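Side-chain contact in dihydrodipicolinate reductase N-terminus domain-containing protein (Mycobacterium smegmatis, PDB 6IAQ), which is an NADP-binding native amine dehydrogenase, from a family that carries out asymmetric reductive amination of ketones: residues Q141-V146 and C307-N312. Numbering follows the deposited sequence.
Sequences QDTFWV and CTQMVN. With NAP (NADP nicotinamide-adenine-dinucleotide phosphate), chain F.
Gln309 reaches from helix 302-312 to Thr143 in the first turn of helix 141-153, which follows strand 134-137 of the Rossmann-type parallel sheet beside the NADP site. The helix axes pass 9.8 Å apart at 115°, and this one amide bridges the gap.

Two hydrogen bonds converge on its oxygen. Thr143 N donates to Gln309 OE1 at 2.8 Å, in the carbonyl plane, although the N-H...O angle of 142° shows a bent bond. A buried first-turn N-H, with no preceding helical turn to supply a carbonyl, thus gains a side-chain acceptor. Thr143 OG1 donates to the same Gln309 OE1 at 2.7 Å from above that plane; chi1 of -59° sets this hydroxyl beside its own backbone N. Gln309 NE2 bonds to the carbonyls of Tyr140 and Thr305, and with both branches engaged the amide's flip is set.

Beyond these bonds, Gln309 NE2 lies at the Phe144 ring edge, 3.8 Å from Phe144 CD2, ring and amide planes nearly perpendicular. Asp142 presents CB to OE1, while its carboxylate is held by Thr138, Asn147 and a salt bridge to Arg313.

The same turn also touches the cofactor: Gln141 OE1 accepts a hydrogen bond from the nicotinamide carboxamide, 2.9 Å from NAP N7N.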
loop_
_atom_site.group_PDB
_atom_site.type_symbol
_atom_site.label_atom_id
_atom_site.label_comp_id
_atom_site.label_asym_id
_atom_site.label_seq_id
_atom_site.Cartn_x
_atom_site.Cartn_y
_atom_site.Cartn_z
ATOM N N GLN A 141 3.952 -10.520 6.505
ATOM C CA GLN A 141 4.162 -9.185 7.137
ATOM C C GLN A 141 4.531 -8.152 6.070
ATOM O O GLN A 141 4.231 -6.948 6.290
ATOM C CB GLN A 141 5.248 -9.181 8.213
ATOM C CG GLN A 141 5.367 -10.459 9.048
ATOM C CD GLN A 141 6.456 -11.324 8.468
ATOM O OE1 GLN A 141 6.338 -11.766 7.326
ATOM N NE2 GLN A 141 7.584 -11.424 9.184
ATOM N N ASP A 142 5.190 -8.571 4.989
ATOM C CA ASP A 142 5.843 -7.686 3.983
ATOM C C ASP A 142 4.855 -6.559 3.577
ATOM O O ASP A 142 5.181 -5.383 3.744
ATOM C CB ASP A 142 6.303 -8.543 2.810
ATOM C CG ASP A 142 7.039 -7.864 1.678
ATOM O OD1 ASP A 142 6.816 -6.646 1.453
ATOM O OD2 ASP A 142 7.816 -8.593 0.989
ATOM N N THR A 143 3.698 -6.926 3.053
ATOM C CA THR A 143 2.618 -5.983 2.682
ATOM C C THR A 143 1.780 -5.613 3.908
ATOM O O THR A 143 1.648 -4.407 4.197
ATOM C CB THR A 143 1.752 -6.548 1.562
ATOM O OG1 THR A 143 2.562 -6.795 0.434
ATOM C CG2 THR A 143 0.650 -5.597 1.178
ATOM N N PHE A 144 1.216 -6.587 4.628
ATOM C CA PHE A 144 0.045 -6.336 5.521
ATOM C C PHE A 144 0.449 -5.683 6.835
ATOM O O PHE A 144 -0.419 -5.034 7.430
ATOM C CB PHE A 144 -0.746 -7.625 5.712
ATOM C CG PHE A 144 -1.410 -8.065 4.434
ATOM C CD1 PHE A 144 -2.544 -7.417 3.965
ATOM C CD2 PHE A 144 -0.852 -9.072 3.660
ATOM C CE1 PHE A 144 -3.134 -7.821 2.774
ATOM C CE2 PHE A 144 -1.421 -9.447 2.459
ATOM C CZ PHE A 144 -2.558 -8.810 2.002
ATOM N N TRP A 145 1.710 -5.802 7.265
ATOM C CA TRP A 145 2.152 -5.202 8.547
ATOM C C TRP A 145 3.222 -4.124 8.320
ATOM O O TRP A 145 3.463 -3.373 9.280
ATOM C CB TRP A 145 2.621 -6.255 9.557
ATOM C CG TRP A 145 1.580 -7.238 9.976
ATOM C CD1 TRP A 145 0.226 -7.120 9.834
ATOM C CD2 TRP A 145 1.803 -8.487 10.644
ATOM N NE1 TRP A 145 -0.408 -8.210 10.367
ATOM C CE2 TRP A 145 0.535 -9.083 10.846
ATOM C CE3 TRP A 145 2.950 -9.202 11.015
ATOM C CZ2 TRP A 145 0.386 -10.353 11.411
ATOM C CZ3 TRP A 145 2.800 -10.434 11.628
ATOM C CH2 TRP A 145 1.537 -11.011 11.806
ATOM N N VAL A 146 3.837 -4.039 7.141
ATOM C CA VAL A 146 4.929 -3.056 6.908
ATOM C C VAL A 146 4.590 -2.114 5.750
ATOM O O VAL A 146 4.263 -0.947 6.044
ATOM C CB VAL A 146 6.283 -3.755 6.707
ATOM C CG1 VAL A 146 7.388 -2.742 6.446
ATOM C CG2 VAL A 146 6.622 -4.686 7.866
ATOM N N CYS A 307 2.877 -17.078 1.155
ATOM C CA CYS A 307 3.561 -17.843 0.069
ATOM C C CYS A 307 3.649 -16.969 -1.190
ATOM O O CYS A 307 4.738 -16.901 -1.775
ATOM C CB CYS A 307 2.817 -19.151 -0.152
ATOM S SG CYS A 307 2.896 -20.179 1.338
ATOM N N THR A 308 2.564 -16.277 -1.563
ATOM C CA THR A 308 2.543 -15.389 -2.762
ATOM C C THR A 308 3.559 -14.273 -2.580
ATOM O O THR A 308 4.225 -13.936 -3.555
ATOM C CB THR A 308 1.181 -14.751 -3.047
ATOM O OG1 THR A 308 0.818 -13.926 -1.925
ATOM C CG2 THR A 308 0.156 -15.806 -3.375
ATOM N N GLN A 309 3.711 -13.732 -1.373
ATOM C CA GLN A 309 4.642 -12.600 -1.194
ATOM C C GLN A 309 6.084 -13.077 -1.355
ATOM O O GLN A 309 6.843 -12.391 -2.064
ATOM C CB GLN A 309 4.345 -11.870 0.101
ATOM C CG GLN A 309 3.052 -11.064 -0.007
ATOM C CD GLN A 309 2.777 -10.334 1.272
ATOM O OE1 GLN A 309 3.250 -9.226 1.479
ATOM N NE2 GLN A 309 2.027 -10.969 2.145
ATOM N N MET A 310 6.462 -14.208 -0.753
ATOM C CA MET A 310 7.840 -14.739 -0.917
ATOM C C MET A 310 8.082 -15.021 -2.401
ATOM O O MET A 310 9.138 -14.674 -2.895
ATOM C CB MET A 310 8.097 -16.013 -0.091
ATOM C CG MET A 310 9.519 -16.516 -0.275
ATOM S SD MET A 310 10.119 -17.564 1.105
ATOM C CE MET A 310 8.969 -18.907 0.847
ATOM N N VAL A 311 7.146 -15.643 -3.091
ATOM C CA VAL A 311 7.299 -15.981 -4.537
ATOM C C VAL A 311 7.449 -14.692 -5.348
ATOM O O VAL A 311 8.443 -14.588 -6.105
ATOM C CB VAL A 311 6.149 -16.866 -5.025
ATOM C CG1 VAL A 311 6.140 -17.023 -6.544
ATOM C CG2 VAL A 311 6.205 -18.228 -4.348
ATOM N N ASN A 312 6.541 -13.729 -5.157
ATOM C CA ASN A 312 6.479 -12.494 -5.985
ATOM C C ASN A 312 7.709 -11.642 -5.650
ATOM O O ASN A 312 8.071 -10.786 -6.492
ATOM C CB ASN A 312 5.149 -11.755 -5.817
ATOM C CG ASN A 312 3.947 -12.538 -6.326
ATOM O OD1 ASN A 312 4.090 -13.515 -7.068
ATOM N ND2 ASN A 312 2.745 -12.130 -5.927
HETATM P PA NAP F . 6.770 -26.726 8.986
HETATM O O1A NAP F . 5.667 -27.312 8.238
HETATM O O2A NAP F . 7.219 -27.224 10.393
HETATM O O5B NAP F . 8.061 -26.763 7.987
HETATM C C5B NAP F . 9.405 -26.558 8.444
HETATM C C4B NAP F . 10.337 -27.341 7.529
HETATM O O4B NAP F . 11.704 -27.127 7.876
HETATM C C3B NAP F . 10.126 -28.878 7.543
HETATM O O3B NAP F . 10.006 -29.237 6.145
HETATM C C2B NAP F . 11.406 -29.490 8.106
HETATM O O2B NAP F . 11.826 -30.696 7.432
HETATM C C1B NAP F . 12.368 -28.419 7.691
HETATM N N9A NAP F . 13.629 -28.320 8.422
HETATM C C8A NAP F . 13.844 -28.113 9.736
HETATM N N7A NAP F . 15.163 -28.003 9.935
HETATM C C5A NAP F . 15.767 -28.057 8.724
HETATM C C6A NAP F . 17.145 -27.976 8.176
HETATM N N6A NAP F . 18.189 -27.804 8.977
HETATM N N1A NAP F . 17.317 -28.094 6.861
HETATM C C2A NAP F . 16.302 -28.259 5.988
HETATM N N3A NAP F . 15.013 -28.341 6.389
HETATM C C4A NAP F . 14.751 -28.274 7.726
HETATM O O3 NAP F . 6.555 -25.112 9.216
HETATM P PN NAP F . 5.910 -24.063 8.105
HETATM O O1N NAP F . 4.469 -23.754 8.371
HETATM O O2N NAP F . 6.283 -24.465 6.722
HETATM O O5D NAP F . 6.813 -22.860 8.647
HETATM C C5D NAP F . 8.230 -22.733 8.482
HETATM C C4D NAP F . 8.809 -21.471 9.056
HETATM O O4D NAP F . 8.264 -20.345 8.293
HETATM C C3D NAP F . 8.468 -21.319 10.512
HETATM O O3D NAP F . 9.557 -20.840 11.280
HETATM C C2D NAP F . 7.337 -20.281 10.487
HETATM O O2D NAP F . 7.277 -19.600 11.748
HETATM C C1D NAP F . 7.739 -19.428 9.250
HETATM N N1N NAP F . 6.581 -18.727 8.666
HETATM C C2N NAP F . 6.694 -17.430 8.452
HETATM C C3N NAP F . 5.605 -16.724 7.962
HETATM C C7N NAP F . 5.705 -15.245 7.653
HETATM O O7N NAP F . 4.646 -14.682 7.378
HETATM N N7N NAP F . 6.888 -14.606 7.643
HETATM C C4N NAP F . 4.419 -17.405 7.691
HETATM C C5N NAP F . 4.326 -18.774 7.920
HETATM C C6N NAP F . 5.446 -19.401 8.408
HETATM P P2B NAP F . 10.951 -32.033 7.443
HETATM O O1X NAP F . 9.707 -31.792 6.637
HETATM O O2X NAP F . 11.772 -33.028 6.626
HETATM O O3X NAP F . 10.843 -32.239 8.957
#